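Local coordinates for protein Bug27 (Bordetella pertussis, PDB 2QPQ) that probably binds a small solute in the periplasm between the lobes of a Venus flytrap fold, as a solute-binding protein of the Bug family, at residues A[239-242]-A[243-247]; A[248-251]-A[252-256]; A[276-279]-A[280-284]. All blocks are in the same frame, centred on the assembly; numbering follows the deposited sequence.

Overall arrangement
All three contacts are local, made by side chains and backbone groups three or four residues apart on two helices. Interactions 1 and 2 follow each other along helix 240-254, their centres about 14 Å apart, the first at its opening turns and the second at its far end. Interaction 3 comes later in the chain, near the start of helix 275-296, with its centre about 15 Å from that of interaction 1 and about 20 Å from that of interaction 2. Arg-243 packs against Gln-279, joining interactions 1 and 3, and side chains of all three meet strand 93-109. The two helices thus pack on a shared strand of the alpha/beta fold.

Interaction 1 (A[239-242]-A[243-247]); sequences PMAV and RQKLY
Pro-239, at the N-cap position, offers its carbonyl O to Arg-243 N, a 3.0 Å bond that is close to straight at the hydrogen (171°). Met-240 follows with a backbone bond of its own, from Gln-244 N to Met-240 O, and its side chain runs forward along the helix to Arg-243 and Gln-244. With CG anti to the backbone N (chi1 -175°) and the chain bent at both later torsions, the methyl CE comes to lie over one face of the Arg-243 guanidinium, offset toward the rim and 3.3 Å from NH1. The same methionine borders the amide of Gln-244, whose NE2 is 3.6 Å from Met-240 CG. Ala-241 O accepts from Lys-245 N, while the lysine side chain bends back so that its CE lies 4.3 Å from Ala-241 CB. Val-242 completes the set: its O receives Leu-246 N at 3.0 Å, and its CG1 makes a loose apolar contact with Leu-246 CD1. Beyond this turn Arg-243 NE donates to Ala-95 O on strand 93-109, and Leu-246 packs on Val-96 and Val-234. These successive i to i+4 bonds, beginning at an N-cap proline, form the first turns of an alpha-helix laid against the sheet of an alpha/beta domain.

Interaction 2 (A[248-251]-A[252-256]); sequences DGIA and KVMQR
Lys-252 N donates to Asp-248 O at 3.0 Å, the first of four successive i to i+4 backbone bonds that carry this end of helix 240-254. The next, from Val-253 N to Gly-249 O, is longer at 3.2 Å. Met-254 N then donates to Ile-250 O, and Gln-255 N donates to Ala-251 O at 2.9 Å, though at a more bent N-H...O angle of 142°. Outside the backbone, Lys-252 NZ and Asp-248 OD2 stand 5.6 Å apart: the opposite charges may attract across that distance, but the charged atoms do not touch. The lysine chain runs extended beyond CG, its CD 3.7 Å from Asp-248 O. Gln-255 lies close to the turn before it: CG beside its own backbone N (chi1 -74°) places the side chain along the Ala-251 carbonyl, with CG 3.1 Å from Ala-251 O, and brings NE2 to 4.1 Å from Ala-251 CB.

On the buried side Ile-250 CG2 and Met-254 CG approach to 4.4 Å, a light touch within the helix. Both side chains pack on Val-99 of strand 93-109, where Ala-251 meets Ile-97; Met-254 also meets Ile-29, and Val-253 packs on Tyr-32 and Leu-33 of helix 21-35. Chemically, then, this part of the helix is held by its main-chain bonds, while its side chains divide between the charged and amide groups of Asp-248, Lys-252 and Gln-255 on exposed positions and a buried hydrocarbon side turned to the strand and the neighbouring helix.

Interaction 3 (A[276-279]-A[280-284]); sequences EVFQ and KMVET
Gln-279 and Glu-283, one turn apart on helix 275-296, join their side chains in an i to i+4 hydrogen bond near the start of this long alpha-helix of the Venus flytrap fold. Followed outward, Gln-279 CB merely sits beside the following peptide, its 3.1 Å to Lys-280 N set by the bonded chain. A first torsion of -175° swings CG away from the backbone N, beside the carbonyl carbon, and a bend at the second torsion turns the amide along the helix toward the next turn; CG and CD each come to 3.6 Å from Glu-283 OE2. At the tip the two polar atoms part company: OE1 accepts from Ala-95 N of strand 93-109, while NE2 donates to the carboxylate. Bonded at both polar atoms, the amide is fixed in its rotation and ties the helix to the strand.

On another side of the same turns the contacts are apolar. The buried Phe-278 receives the methyl CG2 of Val-282, also buried, over one ring face, a CH-pi contact in which CG2 sits 4.1 Å from the ring centroid and is offset toward the rim. Met-281 SD approaches that ring obliquely in a Met-aromatic contact, 4.1 Å from Phe-278 CD1, and lies near Val-277 CG1 as well. Trp-229 of strand 227-235 meets the Phe-278 ring edge-to-face. Farther along, Lys-280 O takes two bonds from Thr-284, one from its backbone N and one from its OG1.

In the Gln-279 to Glu-283 bond, NE2 reaches the anti lone pair of OE2 at 2.7 Å; the oxygen lies nearly in the amide plane, and the amide and carboxylate planes stand 70° apart.

Interaction 1 (A[239-242]-A[243-247])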
# COMPACT_ATOMS: atom_id res chain seq x y z
N PRO A 239 -16.21 -19.11 -6.80
CA PRO A 239 -16.78 -19.77 -5.60
C PRO A 239 -15.80 -19.75 -4.41
O PRO A 239 -14.58 -19.73 -4.59
CB PRO A 239 -17.01 -21.19 -6.06
CG PRO A 239 -17.19 -21.06 -7.58
CD PRO A 239 -16.18 -20.00 -7.98
N MET A 240 -16.36 -19.75 -3.22
CA MET A 240 -15.55 -19.79 -2.03
C MET A 240 -14.63 -20.99 -2.02
O MET A 240 -13.49 -20.86 -1.56
CB MET A 240 -16.45 -19.76 -0.77
CG MET A 240 -15.67 -19.66 0.57
SD MET A 240 -14.56 -18.22 0.68
CE MET A 240 -15.70 -16.91 1.08
N ALA A 241 -15.07 -22.14 -2.50
CA ALA A 241 -14.15 -23.33 -2.49
C ALA A 241 -12.86 -23.07 -3.27
O ALA A 241 -11.76 -23.54 -2.90
CB ALA A 241 -14.83 -24.58 -3.02
N VAL A 242 -13.00 -22.36 -4.39
CA VAL A 242 -11.84 -21.95 -5.19
C VAL A 242 -10.99 -20.91 -4.43
O VAL A 242 -9.76 -21.02 -4.35
CB VAL A 242 -12.31 -21.40 -6.58
CG1 VAL A 242 -11.11 -20.90 -7.39
CG2 VAL A 242 -13.10 -22.50 -7.38
N ARG A 243 -11.63 -19.89 -3.88
CA ARG A 243 -10.92 -18.88 -3.05
C ARG A 243 -10.13 -19.53 -1.90
O ARG A 243 -8.99 -19.13 -1.59
CB ARG A 243 -11.93 -17.86 -2.52
CG ARG A 243 -12.54 -17.00 -3.64
CD ARG A 243 -13.74 -16.23 -3.17
NE ARG A 243 -13.39 -15.24 -2.15
CZ ARG A 243 -14.27 -14.59 -1.41
NH1 ARG A 243 -15.59 -14.82 -1.52
NH2 ARG A 243 -13.84 -13.71 -0.53
N GLN A 244 -10.74 -20.54 -1.29
CA GLN A 244 -10.10 -21.27 -0.16
C GLN A 244 -8.95 -22.14 -0.62
O GLN A 244 -7.91 -22.20 0.03
CB GLN A 244 -11.15 -22.07 0.62
CG GLN A 244 -11.92 -21.13 1.51
CD GLN A 244 -13.11 -21.75 2.21
OE1 GLN A 244 -13.55 -22.87 1.89
NE2 GLN A 244 -13.65 -21.01 3.16
N LYS A 245 -9.10 -22.74 -1.79
CA LYS A 245 -8.00 -23.52 -2.39
C LYS A 245 -6.78 -22.65 -2.69
O LYS A 245 -5.63 -23.00 -2.36
CB LYS A 245 -8.50 -24.26 -3.63
CG LYS A 245 -9.31 -25.48 -3.20
CD LYS A 245 -9.94 -26.30 -4.34
CE LYS A 245 -11.12 -25.58 -5.03
NZ LYS A 245 -11.07 -25.85 -6.49
N LEU A 246 -7.03 -21.49 -3.30
CA LEU A 246 -6.00 -20.50 -3.51
C LEU A 246 -5.40 -19.96 -2.21
O LEU A 246 -4.17 -19.93 -2.08
CB LEU A 246 -6.54 -19.35 -4.36
CG LEU A 246 -6.72 -19.68 -5.86
CD1 LEU A 246 -7.53 -18.56 -6.46
CD2 LEU A 246 -5.37 -19.80 -6.59
N TYR A 247 -6.27 -19.56 -1.28
CA TYR A 247 -5.87 -19.15 0.04
C TYR A 247 -4.92 -20.17 0.66
O TYR A 247 -3.87 -19.77 1.14
CB TYR A 247 -7.06 -18.83 1.00
CG TYR A 247 -6.50 -18.52 2.40
CD1 TYR A 247 -6.16 -17.21 2.77
CD2 TYR A 247 -6.25 -19.55 3.31
CE1 TYR A 247 -5.59 -16.94 4.02
CE2 TYR A 247 -5.67 -19.29 4.53
CZ TYR A 247 -5.34 -17.99 4.87
OH TYR A 247 -4.75 -17.75 6.08

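Interaction 2 (A[248-251]-A[252-256])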
# COMPACT_ATOMS: atom_id res chain seq x y z
N ASP A 248 -5.29 -21.45 0.64
CA ASP A 248 -4.53 -22.49 1.36
C ASP A 248 -3.09 -22.55 0.78
O ASP A 248 -2.09 -22.52 1.52
CB ASP A 248 -5.27 -23.86 1.27
CG ASP A 248 -6.50 -23.94 2.18
OD1 ASP A 248 -6.70 -23.01 3.01
OD2 ASP A 248 -7.29 -24.93 2.07
N GLY A 249 -3.01 -22.53 -0.54
CA GLY A 249 -1.74 -22.62 -1.24
C GLY A 249 -0.84 -21.43 -0.96
O GLY A 249 0.35 -21.59 -0.65
N ILE A 250 -1.42 -20.24 -1.04
CA ILE A 250 -0.66 -19.01 -0.83
C ILE A 250 -0.24 -18.87 0.63
O ILE A 250 0.86 -18.43 0.90
CB ILE A 250 -1.42 -17.75 -1.34
CG1 ILE A 250 -1.69 -17.87 -2.87
CG2 ILE A 250 -0.62 -16.51 -1.09
CD1 ILE A 250 -2.84 -17.07 -3.40
N ALA A 251 -1.10 -19.26 1.56
CA ALA A 251 -0.80 -19.18 2.99
C ALA A 251 0.38 -20.10 3.31
O ALA A 251 1.24 -19.75 4.12
CB ALA A 251 -2.02 -19.52 3.83
N LYS A 252 0.43 -21.26 2.66
CA LYS A 252 1.56 -22.17 2.79
C LYS A 252 2.90 -21.54 2.34
O LYS A 252 3.91 -21.69 3.03
CB LYS A 252 1.30 -23.50 2.07
CG LYS A 252 0.55 -24.50 2.97
CD LYS A 252 -0.20 -25.57 2.19
CE LYS A 252 -1.12 -26.42 3.11
NZ LYS A 252 -2.18 -27.21 2.33
N VAL A 253 2.88 -20.83 1.22
CA VAL A 253 4.03 -20.01 0.80
C VAL A 253 4.42 -18.97 1.84
O VAL A 253 5.59 -18.85 2.18
CB VAL A 253 3.79 -19.30 -0.56
CG1 VAL A 253 4.97 -18.36 -0.87
CG2 VAL A 253 3.64 -20.30 -1.66
N MET A 254 3.44 -18.22 2.35
CA MET A 254 3.73 -17.16 3.30
C MET A 254 4.31 -17.71 4.61
O MET A 254 5.14 -17.05 5.27
CB MET A 254 2.51 -16.27 3.54
CG MET A 254 2.03 -15.56 2.26
SD MET A 254 3.29 -14.48 1.56
CE MET A 254 3.79 -15.30 0.12
N GLN A 255 3.91 -18.94 4.96
CA GLN A 255 4.40 -19.62 6.17
C GLN A 255 5.86 -20.07 6.11
O GLN A 255 6.44 -20.45 7.13
CB GLN A 255 3.49 -20.81 6.46
CG GLN A 255 2.13 -20.39 7.01
CD GLN A 255 1.11 -21.52 6.94
OE1 GLN A 255 1.47 -22.70 6.73
NE2 GLN A 255 -0.17 -21.17 7.11
N ARG A 256 6.46 -20.09 4.92
CA ARG A 256 7.86 -20.49 4.78
C ARG A 256 8.77 -19.63 5.67
O ARG A 256 8.57 -18.42 5.74
CB ARG A 256 8.29 -20.38 3.32
CG ARG A 256 7.58 -21.30 2.36
CD ARG A 256 8.07 -21.04 0.98
NE ARG A 256 9.51 -21.30 0.89
CZ ARG A 256 10.05 -22.40 0.35
NH1 ARG A 256 9.28 -23.35 -0.16
NH2 ARG A 256 11.37 -22.54 0.30

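Interaction 3 (A[276-279]-A[280-284])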
# COMPACT_ATOMS: atom_id res chain seq x y z
N GLU A 276 -12.90 -14.04 3.67
CA GLU A 276 -13.90 -13.23 4.36
C GLU A 276 -13.33 -11.97 5.01
O GLU A 276 -13.87 -10.85 4.80
CB GLU A 276 -14.66 -14.08 5.38
CG GLU A 276 -15.75 -13.32 6.14
CD GLU A 276 -16.74 -14.22 6.86
OE1 GLU A 276 -16.50 -15.46 6.96
OE2 GLU A 276 -17.78 -13.66 7.32
N VAL A 277 -12.26 -12.13 5.78
CA VAL A 277 -11.68 -11.00 6.49
C VAL A 277 -11.14 -9.97 5.48
O VAL A 277 -11.37 -8.72 5.63
CB VAL A 277 -10.53 -11.43 7.43
CG1 VAL A 277 -9.80 -10.17 7.97
CG2 VAL A 277 -11.07 -12.30 8.59
N PHE A 278 -10.44 -10.47 4.46
CA PHE A 278 -9.79 -9.56 3.53
C PHE A 278 -10.88 -8.82 2.73
O PHE A 278 -10.78 -7.61 2.48
CB PHE A 278 -8.76 -10.32 2.63
CG PHE A 278 -7.95 -9.41 1.70
CD1 PHE A 278 -7.67 -8.07 2.06
CD2 PHE A 278 -7.43 -9.90 0.51
CE1 PHE A 278 -6.92 -7.25 1.23
CE2 PHE A 278 -6.67 -9.08 -0.34
CZ PHE A 278 -6.43 -7.74 0.03
N GLN A 279 -11.92 -9.54 2.31
CA GLN A 279 -13.04 -8.92 1.61
C GLN A 279 -13.65 -7.79 2.42
O GLN A 279 -13.96 -6.71 1.89
CB GLN A 279 -14.14 -9.93 1.22
CG GLN A 279 -15.29 -9.30 0.37
CD GLN A 279 -14.79 -8.83 -0.98
OE1 GLN A 279 -13.90 -9.45 -1.54
NE2 GLN A 279 -15.30 -7.72 -1.48
N LYS A 280 -13.86 -8.05 3.71
CA LYS A 280 -14.37 -7.00 4.58
C LYS A 280 -13.42 -5.78 4.63
O LYS A 280 -13.88 -4.64 4.59
CB LYS A 280 -14.65 -7.56 5.97
CG LYS A 280 -15.44 -6.62 6.94
CD LYS A 280 -16.90 -6.42 6.53
CE LYS A 280 -17.64 -5.54 7.57
NZ LYS A 280 -18.78 -4.82 6.94
N MET A 281 -12.11 -6.04 4.74
CA MET A 281 -11.12 -4.96 4.79
C MET A 281 -11.17 -4.13 3.51
O MET A 281 -11.14 -2.91 3.58
CB MET A 281 -9.70 -5.53 4.92
CG MET A 281 -9.47 -6.58 6.01
SD MET A 281 -7.76 -7.16 6.08
CE MET A 281 -6.93 -5.55 5.72
N VAL A 282 -11.26 -4.80 2.36
CA VAL A 282 -11.32 -4.11 1.05
C VAL A 282 -12.54 -3.17 1.05
O VAL A 282 -12.42 -2.00 0.73
CB VAL A 282 -11.39 -5.09 -0.17
CG1 VAL A 282 -11.70 -4.34 -1.52
CG2 VAL A 282 -10.12 -5.90 -0.30
N GLU A 283 -13.70 -3.68 1.43
CA GLU A 283 -14.94 -2.87 1.38
C GLU A 283 -14.94 -1.73 2.39
O GLU A 283 -15.35 -0.62 2.10
CB GLU A 283 -16.17 -3.80 1.53
CG GLU A 283 -16.30 -4.70 0.30
CD GLU A 283 -17.57 -5.57 0.31
OE1 GLU A 283 -18.56 -5.13 0.93
OE2 GLU A 283 -17.56 -6.66 -0.34
N THR A 284 -14.46 -2.02 3.60
CA THR A 284 -14.33 -1.02 4.64
C THR A 284 -13.38 0.12 4.22
O THR A 284 -13.66 1.28 4.47
CB THR A 284 -13.80 -1.65 5.93
OG1 THR A 284 -14.80 -2.57 6.40
CG2 THR A 284 -13.51 -0.59 6.99